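Local coordinates for protein putative enoyl-CoA hydratase/isomerase (Bordetella parapertussis, PDB 3ISA) that probably acts on acyl-CoA thioesters as a member of the crotonase (enoyl-CoA hydratase/isomerase) family, its exact reaction being unassigned, at residues 100-114 with 120-134. Numbering follows the deposited sequence. Where two conformers were deposited one is given.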
# COMPACT_ATOMS: atom_id res chain seq x y z
N LEU D 100 8.64 -8.12 24.62
CA LEU D 100 9.47 -9.15 23.98
C LEU D 100 8.78 -10.49 24.26
O LEU D 100 8.17 -10.68 25.32
CB LEU D 100 10.88 -9.17 24.56
CG LEU D 100 11.86 -10.22 24.00
CD1 LEU D 100 12.01 -10.04 22.45
CD2 LEU D 100 13.20 -10.13 24.69
N THR D 101 8.84 -11.41 23.30
CA THR D 101 8.22 -12.73 23.48
C THR D 101 9.24 -13.83 23.23
O THR D 101 10.06 -13.72 22.30
CB THR D 101 7.01 -12.90 22.56
OG1 THR D 101 7.43 -12.67 21.20
CG2 THR D 101 5.91 -11.86 22.94
N LEU D 102 9.18 -14.87 24.06
CA LEU D 102 10.10 -15.99 24.01
C LEU D 102 9.32 -17.30 24.06
O LEU D 102 8.48 -17.51 24.96
CB LEU D 102 11.11 -15.91 25.18
CG LEU D 102 11.99 -17.14 25.52
CD1 LEU D 102 12.92 -17.46 24.39
CD2 LEU D 102 12.80 -16.91 26.79
N ALA D 103 9.59 -18.20 23.14
CA ALA D 103 8.94 -19.50 23.15
C ALA D 103 10.00 -20.59 23.28
O ALA D 103 11.08 -20.48 22.71
CB ALA D 103 8.11 -19.70 21.92
N LEU D 104 9.65 -21.64 24.01
CA LEU D 104 10.57 -22.73 24.30
C LEU D 104 9.84 -24.03 24.01
O LEU D 104 8.92 -24.41 24.75
CB LEU D 104 11.01 -22.67 25.76
CG LEU D 104 11.77 -21.42 26.23
CD1 LEU D 104 11.74 -21.32 27.76
CD2 LEU D 104 13.19 -21.38 25.70
N ALA D 105 10.21 -24.68 22.91
CA ALA D 105 9.49 -25.86 22.42
C ALA D 105 10.28 -27.13 22.67
O ALA D 105 11.52 -27.11 22.65
CB ALA D 105 9.20 -25.75 20.94
N HIS D 106 9.56 -28.22 22.89
CA HIS D 106 10.13 -29.54 23.00
C HIS D 106 9.10 -30.51 22.46
O HIS D 106 7.96 -30.12 22.23
CB HIS D 106 10.58 -29.85 24.45
CG HIS D 106 9.46 -29.94 25.44
ND1 HIS D 106 8.69 -28.86 25.81
CD2 HIS D 106 9.01 -30.98 26.18
CE1 HIS D 106 7.80 -29.24 26.71
NE2 HIS D 106 7.97 -30.52 26.95
N GLY D 107 9.52 -31.75 22.20
CA GLY D 107 8.59 -32.78 21.74
C GLY D 107 8.01 -32.50 20.36
O GLY D 107 8.54 -31.67 19.60
N ARG D 108 6.90 -33.17 20.07
CA ARG D 108 6.23 -33.10 18.77
C ARG D 108 5.12 -32.04 18.78
O ARG D 108 4.16 -32.14 19.54
CB ARG D 108 5.66 -34.47 18.39
CG ARG D 108 6.72 -35.57 18.28
CD ARG D 108 6.08 -36.96 18.14
NE ARG D 108 5.22 -37.04 16.96
CZ ARG D 108 4.68 -38.16 16.50
NH1 ARG D 108 4.90 -39.32 17.09
NH2 ARG D 108 3.91 -38.12 15.42
N ASN D 109 5.26 -31.05 17.92
CA ASN D 109 4.36 -29.90 17.89
C ASN D 109 3.67 -29.74 16.55
O ASN D 109 4.28 -29.99 15.51
CB ASN D 109 5.15 -28.67 18.28
CG ASN D 109 5.92 -28.88 19.60
OD1 ASN D 109 5.31 -28.96 20.68
ND2 ASN D 109 7.24 -29.01 19.51
N PHE D 110 2.41 -29.33 16.60
CA PHE D 110 1.54 -29.38 15.43
C PHE D 110 0.70 -28.12 15.27
O PHE D 110 0.23 -27.55 16.26
CB PHE D 110 0.57 -30.57 15.51
CG PHE D 110 1.26 -31.91 15.52
CD1 PHE D 110 1.59 -32.53 14.32
CD2 PHE D 110 1.55 -32.55 16.72
CE1 PHE D 110 2.22 -33.77 14.31
CE2 PHE D 110 2.18 -33.80 16.73
CZ PHE D 110 2.52 -34.40 15.51
N GLY D 111 0.48 -27.74 14.01
CA GLY D 111 -0.54 -26.74 13.65
C GLY D 111 -0.45 -25.41 14.38
O GLY D 111 0.61 -24.81 14.44
N ALA D 112 -1.57 -24.99 14.98
CA ALA D 112 -1.63 -23.74 15.73
C ALA D 112 -0.60 -23.68 16.89
O ALA D 112 -0.19 -22.59 17.29
CB ALA D 112 -3.05 -23.51 16.24
N GLY D 113 -0.21 -24.85 17.39
CA GLY D 113 0.92 -24.96 18.34
C GLY D 113 2.22 -24.42 17.77
O GLY D 113 2.92 -23.63 18.41
N VAL D 114 2.54 -24.85 16.55
CA VAL D 114 3.71 -24.33 15.85
C VAL D 114 3.51 -22.84 15.53
O VAL D 114 4.45 -22.07 15.62
CB VAL D 114 4.02 -25.17 14.56
CG1 VAL D 114 5.28 -24.65 13.83
CG2 VAL D 114 4.17 -26.66 14.92
N CYS D 120 6.21 -15.83 18.43
CA CYS D 120 7.18 -15.32 19.41
C CYS D 120 8.49 -14.94 18.74
O CYS D 120 8.89 -15.59 17.79
CB CYS D 120 7.44 -16.37 20.48
SG CYS D 120 5.98 -16.67 21.48
N LYS D 121 9.14 -13.89 19.25
CA LYS D 121 10.30 -13.29 18.61
C LYS D 121 11.58 -14.09 18.85
O LYS D 121 12.37 -14.28 17.91
CB LYS D 121 10.49 -11.85 19.06
CG LYS D 121 9.32 -10.89 18.69
CD LYS D 121 9.23 -10.67 17.16
CE LYS D 121 7.84 -10.15 16.71
NZ LYS D 121 6.75 -11.22 16.74
N TRP D 122 11.80 -14.53 20.09
CA TRP D 122 12.95 -15.40 20.42
C TRP D 122 12.42 -16.84 20.49
O TRP D 122 11.50 -17.14 21.25
CB TRP D 122 13.59 -14.98 21.76
CG TRP D 122 14.41 -13.71 21.74
CD1 TRP D 122 14.27 -12.63 20.90
CD2 TRP D 122 15.49 -13.38 22.62
NE1 TRP D 122 15.20 -11.66 21.21
CE2 TRP D 122 15.96 -12.09 22.27
CE3 TRP D 122 16.12 -14.05 23.68
CZ2 TRP D 122 17.02 -11.47 22.93
CZ3 TRP D 122 17.18 -13.43 24.34
CH2 TRP D 122 17.60 -12.15 23.97
N ARG D 123 12.97 -17.72 19.66
CA ARG D 123 12.45 -19.07 19.56
C ARG D 123 13.57 -20.09 19.73
O ARG D 123 14.55 -20.06 18.99
CB ARG D 123 11.74 -19.28 18.22
CG ARG D 123 10.65 -18.27 17.92
CD ARG D 123 10.08 -18.44 16.51
NE ARG D 123 11.05 -18.14 15.46
CZ ARG D 123 11.37 -16.91 15.05
NH1 ARG D 123 12.28 -16.74 14.08
NH2 ARG D 123 10.80 -15.84 15.59
N TYR D 124 13.40 -20.98 20.70
CA TYR D 124 14.39 -22.03 20.98
C TYR D 124 13.67 -23.36 21.07
O TYR D 124 12.50 -23.42 21.45
CB TYR D 124 15.12 -21.76 22.31
CG TYR D 124 16.04 -20.56 22.30
CD1 TYR D 124 17.39 -20.69 21.94
CD2 TYR D 124 15.58 -19.30 22.67
CE1 TYR D 124 18.24 -19.60 21.94
CE2 TYR D 124 16.42 -18.20 22.67
CZ TYR D 124 17.75 -18.35 22.31
OH TYR D 124 18.58 -17.27 22.30
N CYS D 125 14.37 -24.45 20.73
CA CYS D 125 13.80 -25.77 20.96
C CYS D 125 14.86 -26.77 21.40
O CYS D 125 16.05 -26.51 21.27
CB CYS D 125 13.05 -26.27 19.72
SG CYS D 125 14.09 -26.68 18.30
N THR D 126 14.42 -27.90 21.94
CA THR D 126 15.31 -29.01 22.27
C THR D 126 15.81 -29.66 20.96
O THR D 126 15.10 -29.61 19.96
CB THR D 126 14.61 -30.08 23.16
OG1 THR D 126 13.38 -30.50 22.55
CG2 THR D 126 14.37 -29.54 24.57
N PRO D 127 17.03 -30.26 20.97
CA PRO D 127 17.54 -30.91 19.74
C PRO D 127 16.63 -32.02 19.19
O PRO D 127 16.71 -32.32 18.00
CB PRO D 127 18.87 -31.53 20.20
CG PRO D 127 19.28 -30.75 21.36
CD PRO D 127 18.01 -30.34 22.07
N GLU D 128 15.78 -32.59 20.04
CA GLU D 128 14.87 -33.67 19.65
C GLU D 128 13.47 -33.17 19.23
O GLU D 128 12.61 -33.99 18.87
CB GLU D 128 14.74 -34.68 20.80
CG GLU D 128 16.07 -35.21 21.36
CD GLU D 128 16.69 -34.32 22.45
OE1 GLU D 128 16.08 -33.29 22.82
OE2 GLU D 128 17.79 -34.67 22.94
N ALA D 129 13.24 -31.86 19.26
CA ALA D 129 11.90 -31.30 18.94
C ALA D 129 11.53 -31.42 17.46
O ALA D 129 12.41 -31.45 16.59
CB ALA D 129 11.82 -29.84 19.40
N GLY D 130 10.24 -31.48 17.19
CA GLY D 130 9.73 -31.63 15.83
C GLY D 130 8.52 -30.73 15.63
O GLY D 130 7.82 -30.38 16.59
N PHE D 131 8.29 -30.35 14.37
CA PHE D 131 7.25 -29.38 14.04
C PHE D 131 6.55 -29.83 12.77
O PHE D 131 7.21 -30.29 11.83
CB PHE D 131 7.84 -27.98 13.78
CG PHE D 131 8.74 -27.45 14.88
CD1 PHE D 131 8.21 -26.69 15.94
CD2 PHE D 131 10.12 -27.66 14.84
CE1 PHE D 131 9.05 -26.18 16.94
CE2 PHE D 131 10.96 -27.17 15.83
CZ PHE D 131 10.43 -26.43 16.90
N ARG D 132 5.24 -29.66 12.72
CA ARG D 132 4.48 -29.85 11.49
C ARG D 132 3.26 -28.93 11.46
O ARG D 132 2.55 -28.82 12.45
CB ARG D 132 4.03 -31.32 11.38
CG ARG D 132 3.51 -31.70 9.99
CD ARG D 132 2.96 -33.14 9.92
NE ARG D 132 2.54 -33.46 8.56
CZ ARG D 132 1.51 -34.25 8.23
NH1 ARG D 132 0.74 -34.82 9.16
NH2 ARG D 132 1.23 -34.45 6.95
N MET D 133 3.02 -28.27 10.33
CA MET D 133 1.79 -27.49 10.13
C MET D 133 1.04 -28.11 8.95
O MET D 133 1.30 -27.75 7.80
CB MET D 133 2.09 -26.00 9.85
CG MET D 133 2.61 -25.15 11.06
SD MET D 133 3.48 -23.62 10.60
CE MET D 133 5.06 -24.32 10.13
N PRO D 134 0.14 -29.08 9.22
CA PRO D 134 -0.54 -29.87 8.19
C PRO D 134 -1.91 -29.37 7.73
O PRO D 134 -2.55 -30.03 6.92
CB PRO D 134 -0.71 -31.23 8.87
CG PRO D 134 -0.89 -30.88 10.32
CD PRO D 134 -0.23 -29.53 10.57
O HOH W 1 6.02 -11.17 19.63
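Strands 100-105 and 122-125 pair in parallel with Leu102 beside Trp122; Trp122 N donates to Thr101 O (2.9 Å, 177° at the hydrogen), and Ala103 N, Tyr124 N, Ala105 N and Thr126 N carry the alternation onward. At its head Thr101 OG1, set between backbone N and carbonyl carbon (chi1 56°), accepts from Lys121 N at 2.9 Å; a water links the same hydroxyl to Lys121 NZ, which also bonds Ala95 O. On one side of the sheet Leu100 CD2 lies over a face of the Trp122 indole, offset toward its rim, while Leu102 CD1 meets the edge of the Tyr124 ring at CD2 (3.7 Å). On the other, Ala103 CB packs against Cys120 CB, and Ala105 CB reaches Phe131 CE1 (4.0 Å). Past the Thr126-Ala129 type I turn the register shifts by two, and strands 108-110 and 130-132 pair in a second parallel ladder, from Gly130 N to Gly107 O through to Gly111 N to Arg132 O. Here Asn109 ND2 donates to His106 O (3.0 Å) and weakly to Gly130 O, while OD1 receives Phe63 N and Ser64 N. Gly111 sits at the N-cap position of helix 112-119, and in its first turn Val114 CG1 touches Met133 CE (3.7 Å). Strand-turn-strand units joined by this helix form successive turns of the crotonase-fold beta-beta-alpha superhelix.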